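Local coordinates for protein farnesyl diphosphate synthase (Rhodobacter capsulatus, PDB 3M0G) that probably condenses farnesyl diphosphate with isopentenyl diphosphate, with magnesium as cofactor, to make geranylgeranyl diphosphate for carotenoid and diterpene synthesis, at residues B[32-37]-B[111-116]; B[120-125]-B[134-139]. All blocks are in the same frame, centred on the assembly; numbering follows the deposited sequence.

Contact 1: residues B[32-37]-B[111-116]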
ATOM      1  N   ASP B  32       0.227 -18.234   1.314  1.00 11.29           N
ATOM      2  CA  ASP B  32      -0.358 -19.063   0.244  1.00 11.88           C
ATOM      3  C   ASP B  32      -1.317 -18.275  -0.650  1.00 11.40           C
ATOM      4  O   ASP B  32      -1.290 -18.411  -1.878  1.00 11.05           O
ATOM      5  CB  ASP B  32      -1.106 -20.260   0.834  1.00 13.06           C
ATOM      6  CG  ASP B  32      -0.251 -21.077   1.773  1.00 19.87           C
ATOM      7  OD1 ASP B  32       0.983 -21.138   1.565  1.00 14.04           O
ATOM      8  OD2 ASP B  32      -0.815 -21.654   2.721  1.00 14.08           O
ATOM      9  N   ALA B  33      -2.180 -17.483  -0.019  1.00 10.92           N
ATOM     10  CA  ALA B  33      -3.124 -16.635  -0.727  1.00 11.20           C
ATOM     11  C   ALA B  33      -2.404 -15.624  -1.620  1.00 10.64           C
ATOM     12  O   ALA B  33      -2.771 -15.446  -2.784  1.00  9.99           O
ATOM     13  CB  ALA B  33      -4.060 -15.931   0.266  1.00 11.05           C
HETATM   14  N   MSE B  34      -1.376 -14.980  -1.072  1.00 10.88           N
HETATM   15  CA  MSE B  34      -0.573 -14.007  -1.828  1.00 11.39           C
HETATM   16  C   MSE B  34       0.110 -14.706  -3.001  1.00  9.65           C
HETATM   17  O   MSE B  34       0.044 -14.243  -4.140  1.00  9.06           O
HETATM   18  CB  MSE B  34       0.496 -13.362  -0.936  1.00 13.65           C
HETATM   19  CG  MSE B  34      -0.061 -12.608   0.263  1.00 11.32           C
HETATM   20 SE   MSE B  34       1.335 -11.979   1.479  1.00 18.22          SE
HETATM   21  CE  MSE B  34       2.194 -10.694   0.279  1.00 10.70           C
ATOM     22  N   ALA B  35       0.763 -15.828  -2.707  1.00  8.53           N
ATOM     23  CA  ALA B  35       1.464 -16.618  -3.719  1.00  8.06           C
ATOM     24  C   ALA B  35       0.510 -17.001  -4.856  1.00  8.50           C
ATOM     25  O   ALA B  35       0.848 -16.872  -6.044  1.00  8.66           O
ATOM     26  CB  ALA B  35       2.092 -17.865  -3.081  1.00  7.86           C
ATOM     27  N   TYR B  36      -0.688 -17.439  -4.475  1.00  8.95           N
ATOM     28  CA  TYR B  36      -1.742 -17.846  -5.428  1.00  9.66           C
ATOM     29  C   TYR B  36      -2.174 -16.665  -6.307  1.00 10.71           C
ATOM     30  O   TYR B  36      -2.315 -16.805  -7.517  1.00 10.12           O
ATOM     31  CB  TYR B  36      -2.926 -18.420  -4.644  1.00  9.81           C
ATOM     32  CG  TYR B  36      -4.086 -18.946  -5.458  1.00 13.16           C
ATOM     33  CD1 TYR B  36      -4.093 -20.264  -5.925  1.00 10.36           C
ATOM     34  CD2 TYR B  36      -5.203 -18.140  -5.723  1.00 10.31           C
ATOM     35  CE1 TYR B  36      -5.155 -20.751  -6.668  1.00 13.33           C
ATOM     36  CE2 TYR B  36      -6.277 -18.622  -6.467  1.00 13.18           C
ATOM     37  CZ  TYR B  36      -6.243 -19.926  -6.930  1.00 10.46           C
ATOM     38  OH  TYR B  36      -7.298 -20.413  -7.653  1.00 13.48           O
ATOM     39  N   ALA B  37      -2.346 -15.495  -5.686  1.00 12.27           N
ATOM     40  CA  ALA B  37      -2.831 -14.289  -6.384  1.00 13.39           C
ATOM     41  C   ALA B  37      -1.810 -13.749  -7.364  1.00 14.83           C
ATOM     42  O   ALA B  37      -2.169 -13.217  -8.410  1.00 15.71           O
ATOM     43  CB  ALA B  37      -3.203 -13.226  -5.392  1.00 13.26           C
ATOM     44  N   GLY B 111      -4.502  -9.032  -0.362  1.00  2.65           N
ATOM     45  CA  GLY B 111      -4.342  -7.807  -1.176  1.00  4.19           C
ATOM     46  C   GLY B 111      -3.628  -6.690  -0.414  1.00  4.32           C
ATOM     47  O   GLY B 111      -2.827  -5.970  -0.983  1.00  4.67           O
ATOM     48  N   ASP B 112      -3.938  -6.532   0.869  1.00  4.47           N
ATOM     49  CA  ASP B 112      -3.274  -5.523   1.693  1.00  5.26           C
ATOM     50  C   ASP B 112      -1.753  -5.763   1.714  1.00  5.84           C
ATOM     51  O   ASP B 112      -0.960  -4.826   1.538  1.00  5.46           O
ATOM     52  CB  ASP B 112      -3.849  -5.470   3.108  1.00  5.93           C
ATOM     53  CG  ASP B 112      -5.224  -4.803   3.177  1.00  8.47           C
ATOM     54  OD1 ASP B 112      -5.706  -4.161   2.201  1.00  6.32           O
ATOM     55  OD2 ASP B 112      -5.837  -4.923   4.243  1.00  5.92           O
ATOM     56  N   ALA B 113      -1.345  -7.022   1.883  1.00  5.92           N
ATOM     57  CA  ALA B 113       0.077  -7.342   1.997  1.00  5.61           C
ATOM     58  C   ALA B 113       0.755  -7.383   0.639  1.00  5.91           C
ATOM     59  O   ALA B 113       1.976  -7.205   0.528  1.00  5.93           O
ATOM     60  CB  ALA B 113       0.269  -8.660   2.764  1.00  5.88           C
ATOM     61  N   LEU B 114      -0.023  -7.618  -0.421  1.00  5.69           N
ATOM     62  CA  LEU B 114       0.561  -7.564  -1.736  1.00  5.65           C
ATOM     63  C   LEU B 114       0.872  -6.118  -2.121  1.00  6.11           C
ATOM     64  O   LEU B 114       1.845  -5.870  -2.811  1.00  7.51           O
ATOM     65  CB  LEU B 114      -0.323  -8.238  -2.780  1.00  5.92           C
ATOM     66  CG  LEU B 114      -0.180  -9.765  -2.804  1.00  8.95           C
ATOM     67  CD1 LEU B 114      -1.415 -10.353  -3.485  1.00  7.00           C
ATOM     68  CD2 LEU B 114       1.101 -10.173  -3.523  1.00  6.29           C
ATOM     69  N   GLN B 115       0.055  -5.171  -1.658  1.00  5.55           N
ATOM     70  CA  GLN B 115       0.363  -3.741  -1.916  1.00  5.28           C
ATOM     71  C   GLN B 115       1.594  -3.299  -1.125  1.00  4.00           C
ATOM     72  O   GLN B 115       2.440  -2.545  -1.639  1.00  5.63           O
ATOM     73  CB  GLN B 115      -0.831  -2.819  -1.625  1.00  6.30           C
ATOM     74  CG  GLN B 115      -0.378  -1.338  -1.594  1.00  7.38           C
ATOM     75  CD  GLN B 115      -1.495  -0.318  -1.551  1.00  8.55           C
ATOM     76  OE1 GLN B 115      -1.261   0.876  -1.811  1.00  7.61           O
ATOM     77  NE2 GLN B 115      -2.702  -0.766  -1.232  1.00  8.61           N
ATOM     78  N   THR B 116       1.707  -3.801   0.102  1.00  2.00           N
ATOM     79  CA  THR B 116       2.875  -3.566   0.944  1.00  2.00           C
ATOM     80  C   THR B 116       4.117  -4.202   0.325  1.00  2.78           C
ATOM     81  O   THR B 116       5.192  -3.611   0.329  1.00  3.50           O
ATOM     82  CB  THR B 116       2.679  -4.151   2.385  1.00  2.00           C
ATOM     83  OG1 THR B 116       1.449  -3.678   2.935  1.00  8.23           O
ATOM     84  CG2 THR B 116       3.810  -3.691   3.285  1.00  7.48           C
TER

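Contact 2: residues B[120-125]-B[134-139]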
ATOM      1  N   GLU B 120       7.805  -2.519  -0.949  1.00  5.44           N
ATOM      2  CA  GLU B 120       9.024  -3.025  -0.326  1.00  6.38           C
ATOM      3  C   GLU B 120      10.017  -3.326  -1.441  1.00  5.63           C
ATOM      4  O   GLU B 120      11.196  -2.986  -1.368  1.00  5.72           O
ATOM      5  CB  GLU B 120       8.727  -4.301   0.465  1.00  8.01           C
ATOM      6  CG  GLU B 120       9.953  -4.906   1.164  1.00 16.31           C
ATOM      7  CD  GLU B 120       9.583  -5.835   2.321  1.00  9.68           C
ATOM      8  OE1 GLU B 120       9.078  -6.957   2.071  1.00 17.34           O
ATOM      9  OE2 GLU B 120       9.818  -5.452   3.484  1.00 17.17           O
ATOM     10  N   LEU B 121       9.504  -3.968  -2.478  1.00  4.68           N
ATOM     11  CA  LEU B 121      10.259  -4.285  -3.687  1.00  4.69           C
ATOM     12  C   LEU B 121      10.940  -3.083  -4.326  1.00  5.05           C
ATOM     13  O   LEU B 121      12.031  -3.215  -4.848  1.00  6.10           O
ATOM     14  CB  LEU B 121       9.334  -4.961  -4.697  1.00  5.34           C
ATOM     15  CG  LEU B 121       8.953  -6.356  -4.219  1.00  8.68           C
ATOM     16  CD1 LEU B 121       7.826  -6.903  -5.064  1.00  5.41           C
ATOM     17  CD2 LEU B 121      10.177  -7.219  -4.294  1.00  6.09           C
ATOM     18  N   CYS B 122      10.267  -1.943  -4.323  1.00  5.95           N
ATOM     19  CA  CYS B 122      10.834  -0.667  -4.812  1.00  7.73           C
ATOM     20  C   CYS B 122      12.087  -0.183  -4.073  1.00  8.47           C
ATOM     21  O   CYS B 122      12.758   0.752  -4.528  1.00  7.97           O
ATOM     22  CB  CYS B 122       9.760   0.426  -4.768  1.00  8.11           C
ATOM     23  SG  CYS B 122       8.457   0.202  -6.051  1.00 13.66           S
ATOM     24  N   THR B 123      12.391  -0.805  -2.938  1.00  8.99           N
ATOM     25  CA  THR B 123      13.482  -0.357  -2.074  1.00  8.97           C
ATOM     26  C   THR B 123      14.742  -1.177  -2.269  1.00 10.12           C
ATOM     27  O   THR B 123      15.795  -0.817  -1.756  1.00 10.50           O
ATOM     28  CB  THR B 123      13.133  -0.432  -0.574  1.00  8.10           C
ATOM     29  OG1 THR B 123      12.962  -1.798  -0.187  1.00  3.26           O
ATOM     30  CG2 THR B 123      11.872   0.379  -0.221  1.00  4.19           C
ATOM     31  N   ASP B 124      14.616  -2.294  -2.979  1.00 10.81           N
ATOM     32  CA  ASP B 124      15.732  -3.191  -3.290  1.00 10.37           C
ATOM     33  C   ASP B 124      16.875  -2.444  -3.968  1.00 10.25           C
ATOM     34  O   ASP B 124      16.686  -1.905  -5.068  1.00 10.01           O
ATOM     35  CB  ASP B 124      15.233  -4.317  -4.212  1.00 10.86           C
ATOM     36  CG  ASP B 124      16.206  -5.485  -4.310  1.00 22.05           C
ATOM     37  OD1 ASP B 124      17.417  -5.250  -4.411  1.00 11.14           O
ATOM     38  OD2 ASP B 124      15.757  -6.650  -4.297  1.00 11.85           O
ATOM     39  N   PRO B 125      18.071  -2.436  -3.329  1.00  9.67           N
ATOM     40  CA  PRO B 125      19.216  -1.683  -3.846  1.00  9.42           C
ATOM     41  C   PRO B 125      19.711  -2.180  -5.198  1.00  8.78           C
ATOM     42  O   PRO B 125      20.383  -1.431  -5.900  1.00  8.80           O
ATOM     43  CB  PRO B 125      20.297  -1.894  -2.778  1.00  9.70           C
ATOM     44  CG  PRO B 125      19.864  -3.096  -2.016  1.00 22.92           C
ATOM     45  CD  PRO B 125      18.382  -3.069  -2.031  1.00  9.69           C
ATOM     46  N   VAL B 134      13.508   6.210  -4.662  1.00  4.93           N
ATOM     47  CA  VAL B 134      12.440   7.023  -4.094  1.00  5.26           C
ATOM     48  C   VAL B 134      11.545   7.591  -5.202  1.00  3.94           C
ATOM     49  O   VAL B 134      10.368   7.724  -5.004  1.00  3.94           O
ATOM     50  CB  VAL B 134      12.969   8.128  -3.141  1.00  6.32           C
ATOM     51  CG1 VAL B 134      13.564   9.323  -3.913  1.00 11.68           C
ATOM     52  CG2 VAL B 134      11.854   8.606  -2.216  1.00 10.67           C
ATOM     53  N   ALA B 135      12.116   7.930  -6.356  1.00  3.58           N
ATOM     54  CA  ALA B 135      11.310   8.395  -7.492  1.00  4.78           C
ATOM     55  C   ALA B 135      10.424   7.246  -7.966  1.00  4.15           C
ATOM     56  O   ALA B 135       9.318   7.474  -8.454  1.00  4.32           O
ATOM     57  CB  ALA B 135      12.206   8.899  -8.618  1.00  5.93           C
ATOM     58  N   LEU B 136      10.929   6.012  -7.845  1.00  4.34           N
ATOM     59  CA  LEU B 136      10.148   4.816  -8.176  1.00  4.93           C
ATOM     60  C   LEU B 136       8.925   4.646  -7.244  1.00  5.31           C
ATOM     61  O   LEU B 136       7.807   4.437  -7.727  1.00  6.34           O
ATOM     62  CB  LEU B 136      11.037   3.557  -8.203  1.00  6.28           C
ATOM     63  CG  LEU B 136      10.396   2.350  -8.896  1.00  5.61           C
ATOM     64  CD1 LEU B 136      10.366   2.582 -10.399  1.00  5.86           C
ATOM     65  CD2 LEU B 136      11.143   1.066  -8.543  1.00  6.92           C
ATOM     66  N   VAL B 137       9.139   4.774  -5.928  1.00  4.57           N
ATOM     67  CA  VAL B 137       8.072   4.721  -4.907  1.00  4.04           C
ATOM     68  C   VAL B 137       7.032   5.820  -5.121  1.00  4.13           C
ATOM     69  O   VAL B 137       5.827   5.546  -5.068  1.00  5.71           O
ATOM     70  CB  VAL B 137       8.646   4.805  -3.433  1.00  3.81           C
ATOM     71  CG1 VAL B 137       7.532   4.935  -2.372  1.00  2.90           C
ATOM     72  CG2 VAL B 137       9.539   3.606  -3.135  1.00  3.96           C
ATOM     73  N   ALA B 138       7.491   7.060  -5.342  1.00  2.90           N
ATOM     74  CA  ALA B 138       6.579   8.185  -5.569  1.00  3.10           C
ATOM     75  C   ALA B 138       5.703   7.920  -6.795  1.00  3.69           C
ATOM     76  O   ALA B 138       4.510   8.164  -6.769  1.00  4.88           O
ATOM     77  CB  ALA B 138       7.345   9.517  -5.719  1.00  2.20           C
ATOM     78  N   ALA B 139       6.311   7.392  -7.850  1.00  3.36           N
ATOM     79  CA  ALA B 139       5.612   7.133  -9.099  1.00  3.93           C
ATOM     80  C   ALA B 139       4.588   6.023  -8.952  1.00  3.94           C
ATOM     81  O   ALA B 139       3.509   6.128  -9.511  1.00  4.90           O
ATOM     82  CB  ALA B 139       6.614   6.817 -10.228  1.00  3.48           C
TER

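Contact 1: residues B[32-37]-B[111-116]
Met34, present as selenomethionine, and Leu114 lie alongside each other, each reaching toward the helix that carries the other. Near the start of the methionine chain, CB lies 4.1 Å from Leu114 CG; at the far end SE reaches Ala113 CB at 3.7 Å. The chain is extended as far as SE, and the bend at chi3 (66°) carries CE onward over the face of the Ala113 carbonyl, 3.5 Å from its O, and brings it to 4.0 Å from Leu114 CD2. The methyl thus sits against both the backbone and the leucine. This is helix-to-helix packing within the all-helical prenyl synthase fold: segments 32-37 and 111-116, on helices 29-37 and 104-121, cross at -69° with axes 9.7 Å apart. The Leu114 fork divides its contacts: CD2 meets the methionine side chain, while CD1 lies 3.9 Å from Ala37 CB. Replacing this leucine with an alanine would probably open a gap beside Ala37 and take from Met34 CB and CE the leucine surface they rest on. From the same helix, Ala110 before the segment and Leu117 after it also touch Met34, and Ala146 of the second subunit packs on it.

Contact 2: residues B[120-125]-B[134-139]
Cys122 meets Leu136 and Val137 of helix 130-144 and supplies the close side-chain contacts of 120-125 with 134-139; its short side chain can be followed in two steps. CB comes first: it lies 3.6 Å from Val137 CG2 and also approaches Leu136 CD2, at 4.1 Å, so the first carbon already bridges two neighbouring residues of the facing helix. SG is next. With chi1 at -71° it stands anti to the carbonyl carbon, and this rotation sets it against the leucine, 3.8 Å from CD2 and 4.1 Å from CG. On the other side Leu136 places CG anti to its own backbone N (chi1 -164°) and sends CD2 to the cysteine, while Val137 offers a single methyl, CG2. The backbone behind Cys122 is a type I beta turn from Leu121 to Asp124, on the path from helix 104-121 to helix 130-144; the contact therefore packs two successive helices together close to their connection. Thr123 O accepts a hydrogen bond from Arg133 NH1, a polar tie beside the apolar one. Phe185 of helix 168-194 packs on Leu136, and Thr123 of the second subunit packs on Val137. Between the two segments themselves the sulfur meets only carbon, which implies that Cys122 serves here as a compact apolar group, its hold depending on close fit and burial.

How the contacts relate
Both contacts illustrate how one long helix, 104-121, can be packed by different partners along its length. Contact 1 uses its middle against helix 29-37, distant in sequence; contact 2 uses the turn at 121-124, near the end of that helix, against helix 130-144, the next helix along the chain. Their centres lie about 18 Å apart, and each is about 16 Å from the centre of the chain. Both are buried and apolar, and both also touch the second subunit. They differ in means: contact 1 lays a methionine alongside a leucine, with two alanines beside them, whereas contact 2 rests on one short cysteine held against branched residues, with partly exposed turn residues close by.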